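Local coordinates for odorant-binding protein 1F (Rattus norvegicus, PDB 3FIQ) that binds a wide variety of small odorant molecules in the nasal epithelium, as a secreted carrier of the lipocalin family, at residues V26-E31 against N104-G109; D15-Y20 against P151-N156. One frame throughout, in Å; residues are numbered along the deposited sequence.

Contact 1 (V26-E31 against N104-G109)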
loop_
_atom_site.group_PDB
_atom_site.type_symbol
_atom_site.label_atom_id
_atom_site.label_comp_id
_atom_site.label_asym_id
_atom_site.label_seq_id
_atom_site.Cartn_x
_atom_site.Cartn_y
_atom_site.Cartn_z
ATOM N N VAL A 26 -0.064 10.716 10.479
ATOM C CA VAL A 26 1.032 9.780 10.711
ATOM C C VAL A 26 0.649 8.633 11.622
ATOM O O VAL A 26 1.211 7.540 11.501
ATOM C CB VAL A 26 2.323 10.496 11.262
ATOM C CG1 VAL A 26 2.127 10.995 12.591
ATOM C CG2 VAL A 26 3.514 9.587 11.164
ATOM N N GLU A 27 -0.264 8.872 12.565
ATOM C CA GLU A 27 -0.670 7.833 13.469
ATOM C C GLU A 27 -1.233 6.645 12.715
ATOM O O GLU A 27 -1.214 5.520 13.220
ATOM C CB GLU A 27 -1.667 8.346 14.487
ATOM C CG GLU A 27 -2.995 8.643 13.988
ATOM C CD GLU A 27 -3.148 10.012 13.317
ATOM O OE1 GLU A 27 -2.181 10.860 13.201
ATOM O OE2 GLU A 27 -4.346 10.198 12.993
ATOM N N LYS A 28 -1.736 6.856 11.488
ATOM C CA LYS A 28 -2.339 5.761 10.764
ATOM C C LYS A 28 -1.286 4.822 10.240
ATOM O O LYS A 28 -1.628 3.659 9.979
ATOM C CB LYS A 28 -3.119 6.302 9.570
ATOM C CG LYS A 28 -4.373 7.064 9.960
ATOM C CD LYS A 28 -5.455 6.217 10.428
ATOM C CE LYS A 28 -6.730 7.004 10.693
ATOM N NZ LYS A 28 -7.757 6.066 11.196
ATOM N N VAL A 29 -0.035 5.271 10.054
ATOM C CA VAL A 29 0.991 4.446 9.440
ATOM C C VAL A 29 2.207 4.163 10.268
ATOM O O VAL A 29 3.043 3.344 9.893
ATOM C CB VAL A 29 1.396 5.001 8.036
ATOM C CG1 VAL A 29 0.238 4.949 7.107
ATOM C CG2 VAL A 29 1.979 6.409 8.154
ATOM N N ALA A 30 2.354 4.871 11.388
ATOM C CA ALA A 30 3.381 4.590 12.403
ATOM C C ALA A 30 3.057 3.285 13.100
ATOM O O ALA A 30 2.011 2.680 12.888
ATOM C CB ALA A 30 3.331 5.701 13.435
ATOM N N GLU A 31 3.970 2.870 13.950
ATOM C CA GLU A 31 3.755 1.666 14.728
ATOM C C GLU A 31 2.342 1.647 15.289
ATOM O O GLU A 31 1.871 2.621 15.829
ATOM C CB GLU A 31 4.746 1.562 15.840
ATOM C CG GLU A 31 4.499 0.350 16.807
ATOM C CD GLU A 31 5.726 -0.106 17.579
ATOM O OE1 GLU A 31 6.539 0.742 17.928
ATOM O OE2 GLU A 31 5.823 -1.330 17.820
ATOM N N ASN A 104 -8.087 6.557 2.562
ATOM C CA ASN A 104 -8.875 5.867 3.635
ATOM C C ASN A 104 -9.742 6.828 4.323
ATOM O O ASN A 104 -9.306 7.925 4.760
ATOM C CB ASN A 104 -7.923 5.225 4.607
ATOM C CG ASN A 104 -8.582 4.647 5.828
ATOM O OD1 ASN A 104 -8.664 5.316 6.855
ATOM N ND2 ASN A 104 -9.092 3.403 5.740
ATOM N N VAL A 105 -11.045 6.469 4.424
ATOM C CA VAL A 105 -11.996 7.232 5.230
ATOM C C VAL A 105 -12.418 6.391 6.367
ATOM O O VAL A 105 -13.067 5.358 6.191
ATOM C CB VAL A 105 -13.192 7.677 4.403
ATOM C CG1 VAL A 105 -14.141 8.479 5.233
ATOM C CG2 VAL A 105 -12.715 8.425 3.128
ATOM N N ASP A 106 -11.934 6.740 7.549
ATOM C CA ASP A 106 -12.105 5.854 8.685
ATOM C C ASP A 106 -13.498 5.906 9.224
ATOM O O ASP A 106 -14.333 6.653 8.729
ATOM C CB ASP A 106 -10.992 6.003 9.689
ATOM C CG ASP A 106 -11.127 7.167 10.641
ATOM O OD1 ASP A 106 -12.197 7.766 10.728
ATOM O OD2 ASP A 106 -10.103 7.447 11.383
ATOM N N GLU A 107 -13.792 5.021 10.161
ATOM C CA GLU A 107 -15.179 4.961 10.684
ATOM C C GLU A 107 -15.652 6.257 11.259
ATOM O O GLU A 107 -16.881 6.545 11.326
ATOM C CB GLU A 107 -15.309 3.864 11.726
ATOM C CG GLU A 107 -15.247 2.460 11.136
ATOM C CD GLU A 107 -15.771 1.364 12.101
ATOM O OE1 GLU A 107 -15.636 1.511 13.347
ATOM O OE2 GLU A 107 -16.329 0.361 11.600
ATOM N N SER A 108 -14.710 7.072 11.680
ATOM C CA SER A 108 -15.068 8.351 12.311
ATOM C C SER A 108 -15.179 9.442 11.312
ATOM O O SER A 108 -15.539 10.569 11.664
ATOM C CB SER A 108 -14.052 8.778 13.360
ATOM O OG SER A 108 -12.855 9.234 12.749
ATOM N N GLY A 109 -14.892 9.124 10.061
ATOM C CA GLY A 109 -14.973 10.108 8.993
ATOM C C GLY A 109 -13.656 10.807 8.633
ATOM O O GLY A 109 -13.619 11.618 7.722
HETATM O O HOH W 1 -8.048 4.035 9.298
#
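A salt bridge between Lys28 and Asp106 joins two loops of the lipocalin barrel: the long loop that follows strand 14-23 and the hairpin turn between strands 97-105 and 111-119. Lys28 starts from residues with helical backbone angles. Its chain bends about the CB-CG bond (chi2 -73°), then runs out straight, so NZ arrives at the turn end-on while the two side chains lie at about a right angle. Lys28 NZ donates to Asp106 OD2 at 2.7 Å, and OD2 takes it with its anti lone pair, the one directed away from OD1. CE of Lys28 follows behind, 3.5 Å from the same Asp106 OD2.

That leaves OD1 to hold the turn. Ser108 OG reaches the syn lone pair of Asp106 OD1 at 2.6 Å, whereas Ser108 N, at 2.8 Å, comes from above the carboxylate plane and closes an Asx turn; Lys110 N is a further donor. With the carboxylate gripped through both oxygens, its rotation is largely fixed, and the lysine would be expected to favour its ionised form.

Beside the bridge, water 1 accepts from Lys28 NZ at 2.8 Å and donates to Asn104 OD1 at 2.8 Å, extending the link to the end of the strand. Asn104 is itself kept in place by ND2, which donates to Asn86 OD1 and to Ser83 O.

Gly109 N bonds back to Asp106 O at 2.9 Å, completing a type I turn from Asp106 to Gly109. The positive phi (96°) of Gly109, its last residue, is consistent with a type I turn plus G1 bulge at the tip of the beta-hairpin, here bridged to a neighbouring lipocalin loop.

Contact 2 (D15-Y20 against P151-N156)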
loop_
_atom_site.group_PDB
_atom_site.type_symbol
_atom_site.label_atom_id
_atom_site.label_comp_id
_atom_site.label_asym_id
_atom_site.label_seq_id
_atom_site.Cartn_x
_atom_site.Cartn_y
_atom_site.Cartn_z
ATOM N N ASP A 15 4.239 -12.890 -4.434
ATOM C CA ASP A 15 4.566 -12.296 -3.151
ATOM C C ASP A 15 5.050 -10.867 -3.354
ATOM O O ASP A 15 5.748 -10.553 -4.319
ATOM C CB ASP A 15 5.686 -13.114 -2.531
ATOM C CG ASP A 15 5.265 -14.492 -2.052
ATOM O OD1 ASP A 15 4.093 -14.802 -1.856
ATOM O OD2 ASP A 15 6.214 -15.298 -1.804
ATOM N N TRP A 16 4.712 -10.018 -2.377
ATOM C CA TRP A 16 5.095 -8.607 -2.353
ATOM C C TRP A 16 5.328 -8.264 -0.917
ATOM O O TRP A 16 4.788 -8.876 -0.011
ATOM C CB TRP A 16 3.975 -7.695 -2.876
ATOM C CG TRP A 16 3.763 -7.782 -4.363
ATOM C CD1 TRP A 16 2.998 -8.699 -4.982
ATOM C CD2 TRP A 16 4.355 -6.980 -5.388
ATOM N NE1 TRP A 16 3.060 -8.509 -6.320
ATOM C CE2 TRP A 16 3.902 -7.459 -6.592
ATOM C CE3 TRP A 16 5.189 -5.861 -5.383
ATOM C CZ2 TRP A 16 4.248 -6.880 -7.830
ATOM C CZ3 TRP A 16 5.526 -5.292 -6.569
ATOM C CH2 TRP A 16 5.073 -5.787 -7.781
ATOM N N ARG A 17 6.129 -7.241 -0.703
ATOM C CA ARG A 17 6.362 -6.703 0.617
ATOM C C ARG A 17 6.219 -5.219 0.576
ATOM O O ARG A 17 6.236 -4.588 -0.475
ATOM C CB ARG A 17 7.821 -6.987 1.071
ATOM C CG ARG A 17 8.911 -6.296 0.229
ATOM C CD ARG A 17 10.326 -6.847 0.475
ATOM N NE ARG A 17 10.736 -6.649 1.831
ATOM C CZ ARG A 17 11.712 -7.277 2.484
ATOM N NH1 ARG A 17 12.484 -8.175 1.881
ATOM N NH2 ARG A 17 11.925 -6.981 3.774
ATOM N N THR A 18 6.019 -4.628 1.750
ATOM C CA THR A 18 5.935 -3.176 1.851
ATOM C C THR A 18 7.279 -2.626 2.194
ATOM O O THR A 18 7.869 -2.965 3.245
ATOM C CB THR A 18 4.960 -2.769 2.917
ATOM O OG1 THR A 18 3.671 -3.308 2.645
ATOM C CG2 THR A 18 4.825 -1.226 2.979
ATOM N N LEU A 19 7.736 -1.681 1.369
ATOM C CA LEU A 19 8.997 -0.986 1.628
ATOM C C LEU A 19 8.837 0.306 2.392
ATOM O O LEU A 19 9.536 0.524 3.387
ATOM C CB LEU A 19 9.731 -0.710 0.313
ATOM C CG LEU A 19 10.072 -1.923 -0.558
ATOM C CD1 LEU A 19 10.981 -1.521 -1.719
ATOM C CD2 LEU A 19 10.759 -2.961 0.252
ATOM N N TYR A 20 7.899 1.177 1.956
ATOM C CA TYR A 20 7.681 2.447 2.582
ATOM C C TYR A 20 6.201 2.736 2.583
ATOM O O TYR A 20 5.480 2.323 1.678
ATOM C CB TYR A 20 8.357 3.597 1.806
ATOM C CG TYR A 20 9.874 3.564 1.821
ATOM C CD1 TYR A 20 10.568 4.214 2.836
ATOM C CD2 TYR A 20 10.575 2.892 0.858
ATOM C CE1 TYR A 20 11.968 4.127 2.874
ATOM C CE2 TYR A 20 11.955 2.779 0.922
ATOM C CZ TYR A 20 12.637 3.448 1.869
ATOM O OH TYR A 20 14.016 3.325 1.892
ATOM N N PRO A 151 12.929 -2.783 8.118
ATOM C CA PRO A 151 13.603 -3.314 9.317
ATOM C C PRO A 151 12.742 -4.001 10.339
ATOM O O PRO A 151 13.222 -4.796 11.133
ATOM C CB PRO A 151 14.188 -2.059 9.964
ATOM C CG PRO A 151 14.289 -1.078 8.844
ATOM C CD PRO A 151 13.093 -1.317 8.025
ATOM N N THR A 152 11.452 -3.765 10.283
ATOM C CA THR A 152 10.482 -4.437 11.165
ATOM C C THR A 152 9.590 -5.454 10.455
ATOM O O THR A 152 8.610 -5.934 11.017
ATOM C CB THR A 152 9.587 -3.424 11.884
ATOM O OG1 THR A 152 8.905 -2.568 10.988
ATOM C CG2 THR A 152 10.414 -2.522 12.780
ATOM N N ASP A 153 9.911 -5.794 9.206
ATOM C CA ASP A 153 9.100 -6.744 8.453
ATOM C C ASP A 153 9.584 -8.126 8.772
ATOM O O ASP A 153 10.623 -8.619 8.242
ATOM C CB ASP A 153 9.250 -6.455 6.965
ATOM C CG ASP A 153 8.388 -7.399 6.097
ATOM O OD1 ASP A 153 7.884 -8.378 6.650
ATOM O OD2 ASP A 153 8.306 -7.192 4.888
ATOM N N THR A 154 8.891 -8.744 9.703
ATOM C CA THR A 154 9.228 -10.068 10.129
ATOM C C THR A 154 8.177 -11.111 9.868
ATOM O O THR A 154 8.370 -12.260 10.311
ATOM C CB THR A 154 9.466 -10.066 11.646
ATOM O OG1 THR A 154 8.275 -9.565 12.328
ATOM C CG2 THR A 154 10.634 -9.146 11.984
ATOM N N CYS A 155 7.055 -10.773 9.226
ATOM C CA CYS A 155 5.964 -11.725 9.069
ATOM C C CYS A 155 5.961 -12.566 7.779
ATOM O O CYS A 155 5.029 -13.377 7.579
ATOM C CB CYS A 155 4.654 -11.009 9.136
ATOM S SG CYS A 155 4.419 -10.182 10.747
ATOM N N ASN A 156 6.957 -12.382 6.922
ATOM C CA ASN A 156 6.960 -13.091 5.642
ATOM C C ASN A 156 8.004 -14.159 5.596
ATOM O O ASN A 156 7.949 -15.009 4.721
ATOM C CB ASN A 156 7.216 -12.130 4.492
ATOM C CG ASN A 156 6.022 -11.223 4.190
ATOM O OD1 ASN A 156 4.899 -11.531 4.540
ATOM N ND2 ASN A 156 6.262 -10.105 3.428
HETATM O O HOH W 2 9.538 -5.054 3.871
HETATM O O HOH W 3 5.776 -6.357 4.018
#
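The guanidinium of Arg17 and the carboxylate of Asp153 stand nearly perpendicular, their planes 80° apart. At the edge of the guanidinium, in its plane, sits water 2, which takes the hydrogen of Arg17 NE at 2.9 Å. Asp153 OD2 approaches obliquely and well out of that plane; it lies 3.8 Å from Arg17 NH2, a long salt bridge that rests on charge alone, since no N-H points at the oxygen. The arginine chain bends at chi3 (-62°), and its guanidinium stands obliquely beside the carboxylate; CB of Arg17 is itself 3.9 Å from Asp153 OD2.

No direct hydrogen bond crosses between the segments; two waters make the link instead. Water 2 donates to Asp153 OD2 at 2.7 Å and also to Thr18 O, while water 3 accepts from Thr18 N at 2.9 Å and donates to Asp153 OD2 at 2.8 Å. With CG anti to its own backbone N (chi1 -178°), Asp153 holds OD2 where both waters reach it. The carboxylate is thus coupled through solvent to both backbone polar groups of Thr18.

Residues 15-20 belong to the first strand of the lipocalin barrel, and Trp16 is the tryptophan of the family's GxW signature. Its side chain leaves the backbone on the side away from 151-156, where NE1 bonds to Val12 O and the ring makes a cation-pi contact with Lys120. Residues 151-156 belong to the C-terminal tail, which the disulfide of Cys155 with Cys63 ties to strand 62-72.

Further along the tail, Asn156 ND2 comes within 3.9 Å of Trp16 O. The Asn156 side-chain amide is taken up by the adjacent strand 38-44, with ND2 giving to Phe39 O and OD1 receiving from Gln40 NE2.

Both contacts reach the same antiparallel sheet, the curled barrel of the lipocalin fold, with their centres about 20 Å apart and their nearest atoms about 7 Å apart, not touching. Along the chain they are nested: 15-20 comes first, then 26-31, 104-109 and finally 151-156, so contact 1 falls inside the long loop that contact 2 closes. Strand 14-23 is the common thread, since contact 2 is built on it and the loop of contact 1 leaves from its end. One contact ties that loop to a hairpin turn, the other lays the C-terminal tail along the barrel wall, so the first strand and the loop after it are joined to later parts of the chain.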